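Local coordinates for AxyAgu115A (Amphibacillus xylanus NBRC 15112, PDB 6NPS), which probably acts as a family GH115 alpha-glucuronidase, removing glucuronic acid side groups from arabinoglucuronoxylan, at residues P249-G254 with K289-F294; K282-G287 with Q329-L334. The protein carries 3 engineered substitutions. All blocks are in the same frame, centred on the assembly; numbering follows the deposited sequence.

Interaction 1: P249-G254 with K289-F294; sequences PCLRYG and KRTGHF
Leu251 and Thr291 make the tight part of this contact, passing side by side. Thr291 OG1 lies against the flank of the leucine, 3.5 Å from Leu251 CB and equally far from Leu251 CD1. Beyond it, Leu251 CD1 reaches the side-chain-free backbone of the next residue, 3.7 Å from Gly292 CA. A type I' turn from Pro249 to Arg252, closed by a weak bond from Arg252 N to Pro249 O, puts Leu251 at its second corner position. On the other segment, Thr291 to Phe294 form a type I turn. The hydroxyl of Thr291 sits between its own backbone N and carbonyl carbon (chi1 67°), which turns it toward the loop. The looser side is bridged by water: one molecule accepts from Thr291 OG1 at 3.0 Å and donates to Leu251 O at 2.6 Å. Nearby, Arg252 NH1 and Arg290 NH1 stay 5.1 Å apart, each salt-bridged to its own acid, Glu256 and Asp224. The loop therefore meets the helix end through an apolar branch and a hydroxyl whose proton goes to water, so the polar link between the segments is indirect.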
ATOM      1  N   PRO A 249     -18.243  42.662  11.513  1.00 40.70           N
ATOM      2  CA  PRO A 249     -19.346  43.628  11.532  1.00 38.13           C
ATOM      3  C   PRO A 249     -18.959  45.040  11.976  1.00 40.67           C
ATOM      4  O   PRO A 249     -17.963  45.276  12.670  1.00 42.35           O
ATOM      5  CB  PRO A 249     -20.334  43.018  12.528  1.00 43.24           C
ATOM      6  CG  PRO A 249     -19.476  42.136  13.439  1.00 42.56           C
ATOM      7  CD  PRO A 249     -18.406  41.606  12.551  1.00 42.36           C
ATOM      8  N   CYS A 250     -19.786  45.991  11.520  1.00 36.93           N
ATOM      9  CA  CYS A 250     -19.788  47.375  11.982  1.00 36.75           C
ATOM     10  C   CYS A 250     -18.466  48.066  11.686  1.00 34.55           C
ATOM     11  O   CYS A 250     -17.966  48.850  12.498  1.00 39.59           O
ATOM     12  CB  CYS A 250     -20.084  47.438  13.479  1.00 36.75           C
ATOM     13  SG  CYS A 250     -21.826  47.177  13.746  1.00 46.15           S
ATOM     14  N   LEU A 251     -17.895  47.752  10.530  1.00 35.95           N
ATOM     15  CA  LEU A 251     -16.736  48.452   9.951  1.00 41.65           C
ATOM     16  C   LEU A 251     -15.447  48.207  10.739  1.00 43.10           C
ATOM     17  O   LEU A 251     -14.523  49.036  10.738  1.00 40.96           O
ATOM     18  CB  LEU A 251     -17.014  49.952   9.798  1.00 36.16           C
ATOM     19  CG  LEU A 251     -18.288  50.278   9.004  1.00 35.27           C
ATOM     20  CD1 LEU A 251     -18.527  51.803   8.971  1.00 39.23           C
ATOM     21  CD2 LEU A 251     -18.235  49.681   7.546  1.00 30.95           C
ATOM     22  N   ARG A 252     -15.382  47.055  11.399  1.00 39.84           N
ATOM     23  CA  ARG A 252     -14.231  46.618  12.181  1.00 36.33           C
ATOM     24  C   ARG A 252     -13.624  45.402  11.498  1.00 36.60           C
ATOM     25  O   ARG A 252     -14.241  44.327  11.507  1.00 39.03           O
ATOM     26  CB  ARG A 252     -14.676  46.245  13.590  1.00 36.31           C
ATOM     27  CG  ARG A 252     -15.072  47.484  14.411  1.00 38.40           C
ATOM     28  CD  ARG A 252     -13.863  48.357  14.666  1.00 34.50           C
ATOM     29  NE  ARG A 252     -14.060  49.136  15.885  1.00 40.30           N
ATOM     30  CZ  ARG A 252     -13.189  50.017  16.377  1.00 42.34           C
ATOM     31  NH1 ARG A 252     -12.031  50.252  15.761  1.00 42.49           N
ATOM     32  NH2 ARG A 252     -13.482  50.671  17.500  1.00 42.02           N
ATOM     33  N   TYR A 253     -12.401  45.527  10.967  1.00 35.39           N
ATOM     34  CA  TYR A 253     -11.798  44.328  10.371  1.00 37.90           C
ATOM     35  C   TYR A 253     -11.260  43.400  11.456  1.00 40.07           C
ATOM     36  O   TYR A 253     -11.048  43.809  12.597  1.00 39.29           O
ATOM     37  CB  TYR A 253     -10.698  44.705   9.386  1.00 41.14           C
ATOM     38  CG  TYR A 253     -11.332  45.364   8.169  1.00 42.28           C
ATOM     39  CD1 TYR A 253     -11.920  44.590   7.167  1.00 39.78           C
ATOM     40  CD2 TYR A 253     -11.414  46.762   8.079  1.00 35.21           C
ATOM     41  CE1 TYR A 253     -12.548  45.188   6.079  1.00 38.59           C
ATOM     42  CE2 TYR A 253     -12.024  47.355   6.998  1.00 41.59           C
ATOM     43  CZ  TYR A 253     -12.584  46.554   5.994  1.00 39.37           C
ATOM     44  OH  TYR A 253     -13.214  47.134   4.915  1.00 41.50           O
ATOM     45  N   GLY A 254     -10.973  42.150  11.053  1.00 42.07           N
ATOM     46  CA  GLY A 254     -10.840  41.060  12.004  1.00 40.38           C
ATOM     47  C   GLY A 254      -9.699  41.210  12.991  1.00 44.13           C
ATOM     48  O   GLY A 254      -9.747  40.634  14.084  1.00 53.00           O
ATOM     49  N   LYS A 289     -18.332  55.274  14.121  1.00 44.54           N
ATOM     50  CA  LYS A 289     -17.910  56.673  14.156  1.00 45.87           C
ATOM     51  C   LYS A 289     -16.647  56.901  13.333  1.00 46.11           C
ATOM     52  O   LYS A 289     -16.467  57.985  12.775  1.00 44.43           O
ATOM     53  CB  LYS A 289     -17.660  57.115  15.597  1.00 46.75           C
ATOM     54  CG  LYS A 289     -18.901  57.367  16.423  1.00 48.76           C
ATOM     55  CD  LYS A 289     -18.522  58.028  17.762  1.00 53.91           C
ATOM     56  CE  LYS A 289     -19.752  58.294  18.631  1.00 56.45           C
ATOM     57  NZ  LYS A 289     -19.414  59.011  19.902  1.00 61.19           N
ATOM     58  N   ARG A 290     -15.759  55.902  13.248  1.00 43.51           N
ATOM     59  CA  ARG A 290     -14.450  56.141  12.646  1.00 43.80           C
ATOM     60  C   ARG A 290     -14.504  56.123  11.118  1.00 41.02           C
ATOM     61  O   ARG A 290     -13.824  56.918  10.464  1.00 46.35           O
ATOM     62  CB  ARG A 290     -13.442  55.116  13.164  1.00 50.08           C
ATOM     63  CG  ARG A 290     -12.019  55.628  13.200  1.00 59.68           C
ATOM     64  CD  ARG A 290     -11.030  54.497  13.413  1.00 64.67           C
ATOM     65  NE  ARG A 290      -9.677  54.894  13.040  1.00 66.89           N
ATOM     66  CZ  ARG A 290      -8.770  54.057  12.548  1.00 70.16           C
ATOM     67  NH1 ARG A 290      -9.084  52.779  12.377  1.00 73.17           N
ATOM     68  NH2 ARG A 290      -7.561  54.490  12.219  1.00 69.22           N
ATOM     69  N   THR A 291     -15.257  55.210  10.510  1.00 38.79           N
ATOM     70  CA  THR A 291     -15.292  55.177   9.053  1.00 38.56           C
ATOM     71  C   THR A 291     -16.717  55.160   8.505  1.00 38.02           C
ATOM     72  O   THR A 291     -16.908  54.905   7.308  1.00 37.59           O
ATOM     73  CB  THR A 291     -14.484  53.976   8.498  1.00 46.78           C
ATOM     74  OG1 THR A 291     -15.117  52.749   8.857  1.00 45.18           O
ATOM     75  CG2 THR A 291     -13.063  54.000   9.033  1.00 46.07           C
ATOM     76  N   GLY A 292     -17.719  55.483   9.327  1.00 42.38           N
ATOM     77  CA  GLY A 292     -19.091  55.436   8.849  1.00 41.67           C
ATOM     78  C   GLY A 292     -19.414  56.444   7.759  1.00 42.14           C
ATOM     79  O   GLY A 292     -20.399  56.261   7.029  1.00 41.01           O
ATOM     80  N   HIS A 293     -18.608  57.480   7.600  1.00 39.51           N
ATOM     81  CA  HIS A 293     -18.936  58.500   6.606  1.00 48.00           C
ATOM     82  C   HIS A 293     -18.302  58.239   5.241  1.00 48.18           C
ATOM     83  O   HIS A 293     -18.556  59.000   4.296  1.00 48.13           O
ATOM     84  CB  HIS A 293     -18.527  59.879   7.108  1.00 55.07           C
ATOM     85  CG  HIS A 293     -17.065  60.010   7.387  1.00 69.73           C
ATOM     86  ND1 HIS A 293     -16.439  59.344   8.421  1.00 74.04           N
ATOM     87  CD2 HIS A 293     -16.103  60.742   6.776  1.00 74.57           C
ATOM     88  CE1 HIS A 293     -15.156  59.658   8.433  1.00 75.51           C
ATOM     89  NE2 HIS A 293     -14.926  60.508   7.448  1.00 75.15           N
ATOM     90  N   PHE A 294     -17.493  57.191   5.118  1.00 39.34           N
ATOM     91  CA  PHE A 294     -16.967  56.771   3.831  1.00 36.01           C
ATOM     92  C   PHE A 294     -17.973  55.853   3.150  1.00 40.36           C
ATOM     93  O   PHE A 294     -18.950  55.409   3.753  1.00 39.06           O
ATOM     94  CB  PHE A 294     -15.626  56.065   4.018  1.00 38.74           C
ATOM     95  CG  PHE A 294     -14.577  56.924   4.643  1.00 45.85           C
ATOM     96  CD1 PHE A 294     -13.998  57.954   3.929  1.00 45.98           C
ATOM     97  CD2 PHE A 294     -14.165  56.704   5.955  1.00 49.18           C
ATOM     98  CE1 PHE A 294     -13.029  58.763   4.504  1.00 48.75           C
ATOM     99  CE2 PHE A 294     -13.188  57.486   6.525  1.00 52.36           C
ATOM    100  CZ  PHE A 294     -12.626  58.535   5.802  1.00 53.93           C
TER
HETATM  101  O   HOH W   1     -14.000  51.522  11.347  1.00 40.75           O

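Interaction 2: K282-G287 with Q329-L334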
ATOM      1  N   LYS A 282     -19.554  49.248  22.457  1.00 44.42           N
ATOM      2  CA  LYS A 282     -18.740  50.446  22.276  1.00 45.43           C
ATOM      3  C   LYS A 282     -17.673  50.218  21.217  1.00 43.56           C
ATOM      4  O   LYS A 282     -17.305  51.149  20.489  1.00 45.08           O
ATOM      5  CB  LYS A 282     -18.113  50.883  23.632  1.00 49.99           C
ATOM      6  CG  LYS A 282     -17.347  52.215  23.556  1.00 55.87           C
ATOM      7  CD  LYS A 282     -18.238  53.437  23.840  1.00 68.80           C
ATOM      8  CE  LYS A 282     -17.413  54.689  24.146  1.00 79.83           C
ATOM      9  NZ  LYS A 282     -17.637  55.207  25.530  1.00 91.58           N
ATOM     10  N   PHE A 283     -17.223  48.973  21.056  1.00 41.65           N
ATOM     11  CA  PHE A 283     -16.320  48.650  19.964  1.00 39.43           C
ATOM     12  C   PHE A 283     -16.971  48.931  18.608  1.00 38.03           C
ATOM     13  O   PHE A 283     -16.382  49.612  17.758  1.00 37.81           O
ATOM     14  CB  PHE A 283     -15.875  47.190  20.111  1.00 40.33           C
ATOM     15  CG  PHE A 283     -14.889  46.730  19.069  1.00 41.30           C
ATOM     16  CD1 PHE A 283     -13.614  47.288  18.992  1.00 42.36           C
ATOM     17  CD2 PHE A 283     -15.225  45.695  18.206  1.00 42.64           C
ATOM     18  CE1 PHE A 283     -12.695  46.821  18.001  1.00 42.99           C
ATOM     19  CE2 PHE A 283     -14.332  45.231  17.215  1.00 42.35           C
ATOM     20  CZ  PHE A 283     -13.050  45.790  17.129  1.00 40.36           C
ATOM     21  N   TRP A 284     -18.210  48.447  18.405  1.00 38.01           N
ATOM     22  CA  TRP A 284     -18.940  48.671  17.157  1.00 39.29           C
ATOM     23  C   TRP A 284     -19.290  50.145  16.974  1.00 39.77           C
ATOM     24  O   TRP A 284     -19.232  50.670  15.853  1.00 40.08           O
ATOM     25  CB  TRP A 284     -20.202  47.801  17.137  1.00 39.34           C
ATOM     26  CG  TRP A 284     -19.897  46.326  16.977  1.00 42.52           C
ATOM     27  CD1 TRP A 284     -18.796  45.785  16.375  1.00 42.36           C
ATOM     28  CD2 TRP A 284     -20.707  45.222  17.399  1.00 37.86           C
ATOM     29  NE1 TRP A 284     -18.872  44.404  16.403  1.00 43.58           N
ATOM     30  CE2 TRP A 284     -20.042  44.044  17.023  1.00 41.03           C
ATOM     31  CE3 TRP A 284     -21.945  45.121  18.027  1.00 43.84           C
ATOM     32  CZ2 TRP A 284     -20.554  42.773  17.290  1.00 44.48           C
ATOM     33  CZ3 TRP A 284     -22.460  43.841  18.284  1.00 42.54           C
ATOM     34  CH2 TRP A 284     -21.761  42.695  17.925  1.00 39.47           C
ATOM     35  N   GLU A 285     -19.657  50.820  18.059  1.00 38.63           N
ATOM     36  CA  GLU A 285     -19.919  52.259  18.012  1.00 39.66           C
ATOM     37  C   GLU A 285     -18.688  53.060  17.568  1.00 40.33           C
ATOM     38  O   GLU A 285     -18.786  53.948  16.712  1.00 41.59           O
ATOM     39  CB  GLU A 285     -20.378  52.750  19.395  1.00 41.38           C
ATOM     40  CG  GLU A 285     -20.632  54.232  19.413  1.00 46.92           C
ATOM     41  CD  GLU A 285     -20.807  54.795  20.837  1.00 61.17           C
ATOM     42  OE1 GLU A 285     -20.908  54.000  21.796  1.00 65.70           O
ATOM     43  OE2 GLU A 285     -20.833  56.036  20.980  1.00 65.60           O
ATOM     44  N   ASP A 286     -17.518  52.796  18.170  1.00 39.48           N
ATOM     45  CA  ASP A 286     -16.321  53.528  17.755  1.00 37.94           C
ATOM     46  C   ASP A 286     -15.915  53.179  16.326  1.00 42.49           C
ATOM     47  O   ASP A 286     -15.400  54.041  15.597  1.00 43.29           O
ATOM     48  CB  ASP A 286     -15.196  53.263  18.752  1.00 38.97           C
ATOM     49  CG  ASP A 286     -15.393  54.075  20.066  1.00 53.66           C
ATOM     50  OD1 ASP A 286     -16.457  54.729  20.169  1.00 59.48           O
ATOM     51  OD2 ASP A 286     -14.515  54.079  20.967  1.00 57.68           O
ATOM     52  N   GLY A 287     -16.176  51.947  15.889  1.00 41.03           N
ATOM     53  CA  GLY A 287     -15.932  51.604  14.493  1.00 34.69           C
ATOM     54  C   GLY A 287     -16.826  52.382  13.534  1.00 39.22           C
ATOM     55  O   GLY A 287     -16.374  52.858  12.478  1.00 38.52           O
ATOM     56  N   GLN A 329     -30.327  43.761  16.368  1.00 60.09           N
ATOM     57  CA  GLN A 329     -31.104  44.874  16.897  1.00 63.84           C
ATOM     58  C   GLN A 329     -30.197  45.972  17.447  1.00 62.63           C
ATOM     59  O   GLN A 329     -30.479  47.168  17.273  1.00 62.43           O
ATOM     60  CB  GLN A 329     -32.056  44.374  17.980  1.00 75.07           C
ATOM     61  CG  GLN A 329     -33.452  44.061  17.488  1.00 77.65           C
ATOM     62  CD  GLN A 329     -34.502  44.397  18.516  1.00 79.66           C
ATOM     63  OE1 GLN A 329     -35.578  44.902  18.188  1.00 81.74           O
ATOM     64  NE2 GLN A 329     -34.191  44.123  19.777  1.00 78.28           N
ATOM     65  N   THR A 330     -29.108  45.581  18.120  1.00 62.70           N
ATOM     66  CA  THR A 330     -28.158  46.551  18.672  1.00 67.30           C
ATOM     67  C   THR A 330     -27.419  47.292  17.559  1.00 58.51           C
ATOM     68  O   THR A 330     -27.289  48.523  17.591  1.00 56.71           O
ATOM     69  CB  THR A 330     -27.145  45.838  19.588  1.00 70.02           C
ATOM     70  OG1 THR A 330     -27.823  45.122  20.630  1.00 73.53           O
ATOM     71  CG2 THR A 330     -26.190  46.840  20.211  1.00 68.72           C
ATOM     72  N   GLN A 331     -26.908  46.544  16.576  1.00 53.89           N
ATOM     73  CA  GLN A 331     -26.132  47.150  15.503  1.00 50.48           C
ATOM     74  C   GLN A 331     -26.959  48.175  14.736  1.00 53.45           C
ATOM     75  O   GLN A 331     -26.494  49.299  14.490  1.00 53.15           O
ATOM     76  CB  GLN A 331     -25.585  46.053  14.594  1.00 48.38           C
ATOM     77  CG  GLN A 331     -24.443  45.242  15.216  1.00 45.63           C
ATOM     78  CD  GLN A 331     -24.206  43.949  14.487  1.00 47.47           C
ATOM     79  OE1 GLN A 331     -25.099  43.445  13.816  1.00 52.65           O
ATOM     80  NE2 GLN A 331     -23.009  43.384  14.624  1.00 44.65           N
ATOM     81  N   ASN A 332     -28.220  47.848  14.421  1.00 54.53           N
ATOM     82  CA  ASN A 332     -29.062  48.812  13.715  1.00 50.50           C
ATOM     83  C   ASN A 332     -29.232  50.095  14.501  1.00 54.32           C
ATOM     84  O   ASN A 332     -29.288  51.189  13.918  1.00 52.90           O
ATOM     85  CB  ASN A 332     -30.421  48.204  13.415  1.00 51.39           C
ATOM     86  CG  ASN A 332     -30.396  47.364  12.147  1.00 50.01           C
ATOM     87  OD1 ASN A 332     -29.453  47.447  11.342  1.00 46.21           O
ATOM     88  ND2 ASN A 332     -31.418  46.536  11.976  1.00 48.04           N
ATOM     89  N   LYS A 333     -29.353  49.971  15.828  1.00 52.46           N
ATOM     90  CA  LYS A 333     -29.512  51.136  16.711  1.00 53.31           C
ATOM     91  C   LYS A 333     -28.273  52.025  16.649  1.00 41.87           C
ATOM     92  O   LYS A 333     -28.378  53.248  16.541  1.00 47.09           O
ATOM     93  CB  LYS A 333     -29.771  50.689  18.150  1.00 61.90           C
ATOM     94  CG  LYS A 333     -30.714  51.596  18.922  1.00 67.71           C
ATOM     95  CD  LYS A 333     -30.332  51.670  20.390  1.00 75.20           C
ATOM     96  CE  LYS A 333     -30.781  52.982  21.013  1.00 78.80           C
ATOM     97  NZ  LYS A 333     -30.147  53.215  22.339  1.00 82.51           N
ATOM     98  N   LEU A 334     -27.104  51.398  16.716  1.00 42.84           N
ATOM     99  CA  LEU A 334     -25.837  52.100  16.540  1.00 47.42           C
ATOM    100  C   LEU A 334     -25.753  52.782  15.171  1.00 45.07           C
ATOM    101  O   LEU A 334     -25.375  53.959  15.067  1.00 46.45           O
ATOM    102  CB  LEU A 334     -24.693  51.120  16.738  1.00 43.54           C
ATOM    103  CG  LEU A 334     -24.457  50.656  18.177  1.00 44.61           C
ATOM    104  CD1 LEU A 334     -23.271  49.694  18.099  1.00 47.79           C
ATOM    105  CD2 LEU A 334     -24.216  51.843  19.097  1.00 50.25           C
TER
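Two neighbouring helices in the outer layer of the TIM-type barrel pack here, through Trp284 on helix 277-291 and Gln331 and Leu334 on helix 317-338. The axes of the short segments approach to 10.1 Å. Gln331, with CG anti to its own carbonyl carbon (chi1 -73°) and the chain extended beyond it, lies over one face of the indole: NE2 sits above the six-membered ring, nearest to Trp284 CH2 at 3.6 Å, and Gln331 CG stands 3.8 Å from Trp284 CE3. The amide is tilted 56° from the ring plane, so this is not a flat stack, and its NE2 is hydrogen-bonded to Gly301 O outside the two helices, a bond that would hold the amide in place over the tryptophan. In the barrel, helix 277-291 leads into strand 298-300 and helix 317-338 carries the chain from that strand to 348-351, so the pair, running the same way with 34° between their directions, belongs to successive beta-alpha units. On the other part of the interface Leu334 fits against the side of the first helix at Trp284 and Glu285, with CD1 3.7 Å from Trp284 CB and 3.8 Å from Glu285 N, while its second methyl, CD2, meets Glu285 CB at 4.0 Å. With an alanine in place of Trp284 the indole is gone, and the Gln331 amide, no longer backed by a ring face, would probably be freer to shift while a gap opens between the helices. Leu334 also touches Leu288, one turn farther along helix 277-291.

Overall arrangement
Helix 277-291 is common to both contacts, whose centres lie about 10 Å apart: its C-terminal end meets the loop 249-254 in interaction 1, and its middle packs on helix 317-338 in interaction 2. The loop also reaches the second contact directly. Arg252 NE probably hydrogen-bonds to Phe283 O at 3.0 Å, Arg252 NH2 packs 3.4 Å from Asp286 CB, and Pro249 CB comes within 3.4 Å of Gln331 NE2. Loop and both helices thus form one continuous patch, the helical layer outside the barrel and a loop beside it, where the segments alternate along the chain. Both contacts are structural packing within the family GH115 region; their centres lie about 32 and 38 Å from the centre of the chain.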